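Local coordinates for ancylostoma secreted protein 1 (Necator americanus, PDB 3NT8), which is a secreted two-CAP-domain protein of hookworm larvae, probably associated with their transition to parasitism, at residues K67-K71 and E210-K216; F149-S155 and Q186-E190. All blocks are in the same frame, centred on the assembly; numbering follows the deposited sequence.

Interaction 1 of 2, residues K67-K71 and E210-K216; sequences KNMYK and EDGLCTK
Tyr70 and Cys214 meet where the two segments run closest. The CB of Cys214 sits over the centre of one face of the Tyr70 ring, 3.4 Å from the ring centroid and 7° off the normal, a CH-pi contact. The sulfur lies over the same ring but further out, 4.6 Å from the centroid. The ring's CE1 edge turns to the chain at Lys216, whose backbone N lies in the ring plane.

The backbones beneath are joined by a single beta bridge. Cys214 N donates to Met69 O at 2.8 Å, tilted from the carbonyl plane. Lys71 N donates to Cys214 O at 2.9 Å in a nearly straight bond. Beside the bridge, Met69 CG packs alongside Leu213 CD2 at 3.5 Å. Lys71 has CG anti to the backbone N (chi1 -173°) and an extended chain. It passes across Leu213 and ends in a salt bridge of 3.1 Å between NZ and Glu210 OE1, taken on the syn side.

Residues 210-216 hold the end of strand 208-210, the type I' turn from Glu210 to Leu213 and strand 213-215 of a two-stranded antiparallel hairpin. Each hairpin strand is tied by a disulfide to the chain before it, Cys209 to Cys195 and Cys214 to Cys201. The contact lays the hairpin against the loop between strands 66-67 and 73-74.

Two waters extend the pairing. One accepts from Met69 N and donates to Gly212 O; the other donates to Lys71 O and accepts from Lys216 N.

Further out, Tyr70 OH hydrogen-bonds to Ser207 OG and Tyr204 N, which hold the far end of the ring. Helix 34-52 supports the turn: Arg49 hydrogen-bonds to the carbonyl oxygens of Glu210 and Asp211.

Interaction 2 of 2, residues F149-S155 and Q186-E190; sequences FSNMVYS and QPMWE
Apolar contacts between Phe149, Val153, Met188 and Trp189 make up much of this buried contact. The indole presents its six-membered ring to the helix. Its CZ3 lies 3.8 Å from Phe149 CE2, which meets the indole edge in its plane, and the two side chains cross at about a right angle. Val153 approaches the same edge, with CG1 3.7 Å from Trp189 CZ3. That methyl also covers part of one face of the Phe149 ring, towards its rim. Val153 CG1 further touches Met188 CB.

The Met188 sulfur reaches the helix side. Its chain runs straight through chi2 and bends at chi3 (-70°). SD lies 3.6 Å from Ser150 CB and oblique to the Phe149 ring, 5.0 Å from the centroid, a Met-aromatic contact. The terminal CE reaches the CE2 side of that ring.

The CAP fold is an alpha-beta-alpha sandwich. Here, in the first CAP domain, the end of helix 147-153 packs on the chain that follows strand 170-177. Tyr154 is the first residue to leave helical geometry. Trp127 meets Phe149 edge-to-face, and Val51 of helix 34-52 touches both Val153 and Trp189.

Polar contacts gather where the helix has ended. Ser155 N donates to Met188 O at 3.0 Å, with 169° at the hydrogen. With chi1 at -169° the Tyr154 ring swings away from its backbone N and lies along the Pro187-Met188 chain. Its CD1 is 3.2 Å from Met188 O, and Pro187 O lies at its edge, near the plane. A water bridges the second segment to the first, 2.7 Å from Ser155 OG and accepting a hydrogen bond from Glu190 N.

The two interactions lie side by side, with centres about 13 Å apart. Along the chain the order is 67-71, 149-155, 186-190 and 210-216, so both segments of interaction 2 fall between those of interaction 1. They touch directly. Probable hydrogen bonds join Lys67 N to Glu190 O and Tyr70 N to Ser155 O, each 3.2 Å, and Met69 CE packs on Val153 O. Helix 34-52 borders both; its Arg48 hydrogen-bonds to the carbonyl oxygens of Tyr70 and Tyr154. Segment 67-71 thus lies between the end of helix 147-153 and the disulfide-linked hairpin, joining the hairpin region to the first CAP domain.

Interaction 1 of 2, residues K67-K71 and E210-K216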
loop_
_atom_site.group_PDB
_atom_site.type_symbol
_atom_site.label_atom_id
_atom_site.label_comp_id
_atom_site.label_asym_id
_atom_site.label_seq_id
_atom_site.Cartn_x
_atom_site.Cartn_y
_atom_site.Cartn_z
ATOM N N LYS A 67 -10.721 -4.638 -10.928
ATOM C CA LYS A 67 -9.826 -4.063 -11.905
ATOM C C LYS A 67 -8.420 -4.134 -11.330
ATOM O O LYS A 67 -8.246 -4.289 -10.093
ATOM C CB LYS A 67 -10.230 -2.628 -12.227
ATOM C CG LYS A 67 -10.310 -1.668 -11.041
ATOM C CD LYS A 67 -10.639 -0.236 -11.550
ATOM C CE LYS A 67 -10.658 0.791 -10.417
ATOM N NZ LYS A 67 -11.375 2.102 -10.778
ATOM N N ASN A 68 -7.414 -4.019 -12.200
ATOM C CA ASN A 68 -5.995 -4.089 -11.746
ATOM C C ASN A 68 -5.672 -5.351 -10.892
ATOM O O ASN A 68 -4.888 -5.310 -9.966
ATOM C CB ASN A 68 -5.632 -2.806 -10.952
ATOM C CG ASN A 68 -5.827 -1.528 -11.755
ATOM O OD1 ASN A 68 -5.679 -1.517 -12.975
ATOM N ND2 ASN A 68 -6.096 -0.444 -11.071
ATOM N N MET A 69 -6.313 -6.483 -11.163
ATOM C CA MET A 69 -5.957 -7.715 -10.452
ATOM C C MET A 69 -4.818 -8.363 -11.165
ATOM O O MET A 69 -4.984 -8.845 -12.298
ATOM C CB MET A 69 -7.125 -8.682 -10.373
ATOM C CG MET A 69 -6.798 -9.997 -9.672
ATOM S SD MET A 69 -6.460 -9.871 -7.899
ATOM C CE MET A 69 -8.031 -9.425 -7.157
ATOM N N TYR A 70 -3.643 -8.335 -10.537
ATOM C CA TYR A 70 -2.405 -8.912 -11.121
ATOM C C TYR A 70 -2.231 -10.441 -10.959
ATOM O O TYR A 70 -2.566 -11.049 -9.916
ATOM C CB TYR A 70 -1.134 -8.144 -10.672
ATOM C CG TYR A 70 -0.951 -6.840 -11.407
ATOM C CD1 TYR A 70 0.026 -6.723 -12.406
ATOM C CD2 TYR A 70 -1.830 -5.782 -11.215
ATOM C CE1 TYR A 70 0.165 -5.598 -13.137
ATOM C CE2 TYR A 70 -1.681 -4.598 -11.936
ATOM C CZ TYR A 70 -0.698 -4.505 -12.870
ATOM O OH TYR A 70 -0.601 -3.312 -13.568
ATOM N N LYS A 71 -1.755 -11.037 -12.033
ATOM C CA LYS A 71 -1.387 -12.448 -12.069
ATOM C C LYS A 71 -0.083 -12.511 -11.321
ATOM O O LYS A 71 0.767 -11.655 -11.529
ATOM C CB LYS A 71 -1.159 -12.880 -13.499
ATOM C CG LYS A 71 -0.932 -14.361 -13.671
ATOM C CD LYS A 71 -0.866 -14.737 -15.164
ATOM C CE LYS A 71 -0.730 -16.321 -15.292
ATOM N NZ LYS A 71 -0.391 -16.785 -16.668
ATOM N N GLU A 210 -4.066 -10.716 -19.430
ATOM C CA GLU A 210 -4.357 -12.103 -19.800
ATOM C C GLU A 210 -5.666 -12.525 -19.181
ATOM O O GLU A 210 -5.714 -12.861 -17.995
ATOM C CB GLU A 210 -3.273 -13.032 -19.295
ATOM C CG GLU A 210 -2.098 -13.126 -20.212
ATOM C CD GLU A 210 -1.039 -14.035 -19.684
ATOM O OE1 GLU A 210 -1.406 -15.008 -18.957
ATOM O OE2 GLU A 210 0.145 -13.774 -20.017
ATOM N N ASP A 211 -6.728 -12.540 -19.982
ATOM C CA ASP A 211 -8.060 -13.010 -19.536
ATOM C C ASP A 211 -8.420 -12.446 -18.138
ATOM O O ASP A 211 -8.630 -13.191 -17.178
ATOM C CB ASP A 211 -8.184 -14.567 -19.663
ATOM C CG ASP A 211 -9.593 -15.081 -19.343
ATOM O OD1 ASP A 211 -10.601 -14.377 -19.630
ATOM O OD2 ASP A 211 -9.716 -16.212 -18.807
ATOM N N GLY A 212 -8.484 -11.118 -18.037
ATOM C CA GLY A 212 -8.896 -10.441 -16.785
ATOM C C GLY A 212 -7.812 -10.237 -15.721
ATOM O O GLY A 212 -8.057 -9.606 -14.688
ATOM N N LEU A 213 -6.618 -10.775 -15.962
ATOM C CA LEU A 213 -5.522 -10.598 -15.016
ATOM C C LEU A 213 -4.485 -9.713 -15.639
ATOM O O LEU A 213 -4.044 -9.957 -16.777
ATOM C CB LEU A 213 -4.872 -11.941 -14.543
ATOM C CG LEU A 213 -5.701 -12.890 -13.638
ATOM C CD1 LEU A 213 -4.967 -14.215 -13.340
ATOM C CD2 LEU A 213 -6.124 -12.186 -12.364
ATOM N N CYS A 214 -4.117 -8.661 -14.911
ATOM C CA CYS A 214 -3.013 -7.818 -15.348
ATOM C C CYS A 214 -1.688 -8.521 -15.211
ATOM O O CYS A 214 -1.533 -9.331 -14.327
ATOM C CB CYS A 214 -3.018 -6.483 -14.579
ATOM S SG CYS A 214 -4.481 -5.518 -14.984
ATOM N N THR A 215 -0.726 -8.211 -16.075
ATOM C CA THR A 215 0.570 -8.853 -16.020
ATOM C C THR A 215 1.700 -7.802 -15.977
ATOM O O THR A 215 1.807 -7.001 -16.855
ATOM C CB THR A 215 0.827 -9.860 -17.189
ATOM O OG1 THR A 215 0.874 -9.172 -18.437
ATOM C CG2 THR A 215 -0.270 -10.967 -17.217
ATOM N N LYS A 216 2.510 -7.834 -14.924
ATOM C CA LYS A 216 3.514 -6.848 -14.692
ATOM C C LYS A 216 4.688 -7.128 -15.616
ATOM O O LYS A 216 5.120 -8.255 -15.747
ATOM C CB LYS A 216 3.910 -6.868 -13.188
ATOM C CG LYS A 216 5.238 -6.193 -12.781
ATOM C CD LYS A 216 5.083 -4.709 -12.643
ATOM C CE LYS A 216 6.427 -3.999 -12.452
ATOM N NZ LYS A 216 7.017 -4.439 -11.156
HETATM O O HOH W 1 -8.206 -6.974 -13.362
HETATM O O HOH W 2 2.374 -10.248 -13.399
#

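Interaction 2 of 2, residues F149-S155 and Q186-E190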
loop_
_atom_site.group_PDB
_atom_site.type_symbol
_atom_site.label_atom_id
_atom_site.label_comp_id
_atom_site.label_asym_id
_atom_site.label_seq_id
_atom_site.Cartn_x
_atom_site.Cartn_y
_atom_site.Cartn_z
ATOM N N PHE A 149 -6.735 -14.887 3.498
ATOM C CA PHE A 149 -7.377 -14.563 2.234
ATOM C C PHE A 149 -6.842 -13.287 1.613
ATOM O O PHE A 149 -6.645 -13.280 0.411
ATOM C CB PHE A 149 -8.914 -14.503 2.409
ATOM C CG PHE A 149 -9.673 -13.905 1.211
ATOM C CD1 PHE A 149 -9.987 -14.694 0.111
ATOM C CD2 PHE A 149 -10.083 -12.558 1.205
ATOM C CE1 PHE A 149 -10.690 -14.169 -1.000
ATOM C CE2 PHE A 149 -10.811 -11.999 0.101
ATOM C CZ PHE A 149 -11.105 -12.800 -1.007
ATOM N N SER A 150 -6.561 -12.262 2.422
ATOM C CA SER A 150 -6.028 -10.964 1.987
ATOM C C SER A 150 -4.691 -11.021 1.260
ATOM O O SER A 150 -4.546 -10.370 0.216
ATOM C CB SER A 150 -6.000 -9.951 3.145
ATOM O OG SER A 150 -4.922 -10.139 4.051
ATOM N N ASN A 151 -3.751 -11.845 1.752
ATOM C CA ASN A 151 -2.490 -12.114 1.064
ATOM C C ASN A 151 -2.663 -12.826 -0.251
ATOM O O ASN A 151 -1.962 -12.523 -1.193
ATOM C CB ASN A 151 -1.435 -12.884 1.927
ATOM C CG ASN A 151 -1.124 -12.163 3.227
ATOM O OD1 ASN A 151 -0.950 -10.964 3.211
ATOM N ND2 ASN A 151 -1.135 -12.889 4.361
ATOM N N MET A 152 -3.623 -13.730 -0.327
ATOM C CA MET A 152 -3.839 -14.490 -1.572
ATOM C C MET A 152 -4.431 -13.618 -2.679
ATOM O O MET A 152 -4.083 -13.796 -3.845
ATOM C CB MET A 152 -4.725 -15.710 -1.324
ATOM C CG MET A 152 -4.145 -16.697 -0.355
ATOM S SD MET A 152 -4.984 -18.331 -0.310
ATOM C CE MET A 152 -4.815 -18.875 -2.033
ATOM N N VAL A 153 -5.300 -12.681 -2.305
ATOM C CA VAL A 153 -6.175 -11.979 -3.235
ATOM C C VAL A 153 -5.660 -10.591 -3.561
ATOM O O VAL A 153 -6.135 -9.970 -4.548
ATOM C CB VAL A 153 -7.678 -11.945 -2.710
ATOM C CG1 VAL A 153 -7.895 -10.811 -1.784
ATOM C CG2 VAL A 153 -8.660 -11.799 -3.820
ATOM N N TYR A 154 -4.696 -10.082 -2.774
ATOM C CA TYR A 154 -4.336 -8.682 -2.870
ATOM C C TYR A 154 -3.910 -8.248 -4.253
ATOM O O TYR A 154 -2.913 -8.701 -4.770
ATOM C CB TYR A 154 -3.253 -8.318 -1.826
ATOM C CG TYR A 154 -3.026 -6.825 -1.694
ATOM C CD1 TYR A 154 -4.063 -5.980 -1.276
ATOM C CD2 TYR A 154 -1.789 -6.259 -2.000
ATOM C CE1 TYR A 154 -3.859 -4.571 -1.163
ATOM C CE2 TYR A 154 -1.581 -4.919 -1.869
ATOM C CZ TYR A 154 -2.618 -4.072 -1.474
ATOM O OH TYR A 154 -2.341 -2.735 -1.367
ATOM N N SER A 155 -4.624 -7.306 -4.822
ATOM C CA SER A 155 -4.509 -7.016 -6.258
ATOM C C SER A 155 -3.146 -6.517 -6.715
ATOM O O SER A 155 -2.763 -6.867 -7.819
ATOM C CB SER A 155 -5.627 -6.088 -6.666
ATOM O OG SER A 155 -5.505 -4.804 -6.100
ATOM N N GLN A 186 -7.737 -0.781 4.250
ATOM C CA GLN A 186 -7.198 -0.710 2.862
ATOM C C GLN A 186 -7.934 -1.750 2.008
ATOM O O GLN A 186 -8.153 -2.865 2.473
ATOM C CB GLN A 186 -5.703 -1.026 2.845
ATOM C CG GLN A 186 -5.079 -1.294 1.441
ATOM C CD GLN A 186 -3.603 -1.683 1.522
ATOM O OE1 GLN A 186 -3.285 -2.834 1.888
ATOM N NE2 GLN A 186 -2.698 -0.743 1.211
ATOM N N PRO A 187 -8.368 -1.371 0.794
ATOM C CA PRO A 187 -9.083 -2.300 -0.068
ATOM C C PRO A 187 -8.167 -3.391 -0.583
ATOM O O PRO A 187 -7.038 -3.126 -1.029
ATOM C CB PRO A 187 -9.606 -1.436 -1.204
ATOM C CG PRO A 187 -8.814 -0.115 -1.096
ATOM C CD PRO A 187 -8.510 0.025 0.349
ATOM N N MET A 188 -8.650 -4.622 -0.471
ATOM C CA MET A 188 -7.893 -5.777 -0.975
ATOM C C MET A 188 -7.785 -5.659 -2.495
ATOM O O MET A 188 -6.757 -6.021 -3.065
ATOM C CB MET A 188 -8.543 -7.074 -0.536
ATOM C CG MET A 188 -8.324 -7.308 0.934
ATOM S SD MET A 188 -9.065 -8.751 1.644
ATOM C CE MET A 188 -10.804 -8.273 1.578
ATOM N N TRP A 189 -8.822 -5.069 -3.116
ATOM C CA TRP A 189 -8.831 -4.795 -4.563
ATOM C C TRP A 189 -9.872 -3.697 -4.828
ATOM O O TRP A 189 -10.801 -3.432 -4.007
ATOM C CB TRP A 189 -9.140 -6.104 -5.412
ATOM C CG TRP A 189 -10.572 -6.626 -5.213
ATOM C CD1 TRP A 189 -11.707 -6.265 -5.934
ATOM C CD2 TRP A 189 -11.019 -7.603 -4.255
ATOM N NE1 TRP A 189 -12.808 -6.975 -5.496
ATOM C CE2 TRP A 189 -12.414 -7.803 -4.469
ATOM C CE3 TRP A 189 -10.379 -8.349 -3.260
ATOM C CZ2 TRP A 189 -13.174 -8.661 -3.674
ATOM C CZ3 TRP A 189 -11.137 -9.234 -2.502
ATOM C CH2 TRP A 189 -12.528 -9.356 -2.691
ATOM N N GLU A 190 -9.793 -3.112 -6.018
ATOM C CA GLU A 190 -10.766 -2.078 -6.378
ATOM C C GLU A 190 -11.854 -2.658 -7.210
ATOM O O GLU A 190 -11.606 -3.404 -8.137
ATOM C CB GLU A 190 -10.073 -0.908 -7.082
ATOM C CG GLU A 190 -9.261 -0.042 -6.092
ATOM C CD GLU A 190 -8.666 1.209 -6.718
ATOM O OE1 GLU A 190 -8.049 1.125 -7.809
ATOM O OE2 GLU A 190 -8.810 2.278 -6.083
HETATM O O HOH W 3 -7.366 -3.390 -7.479
#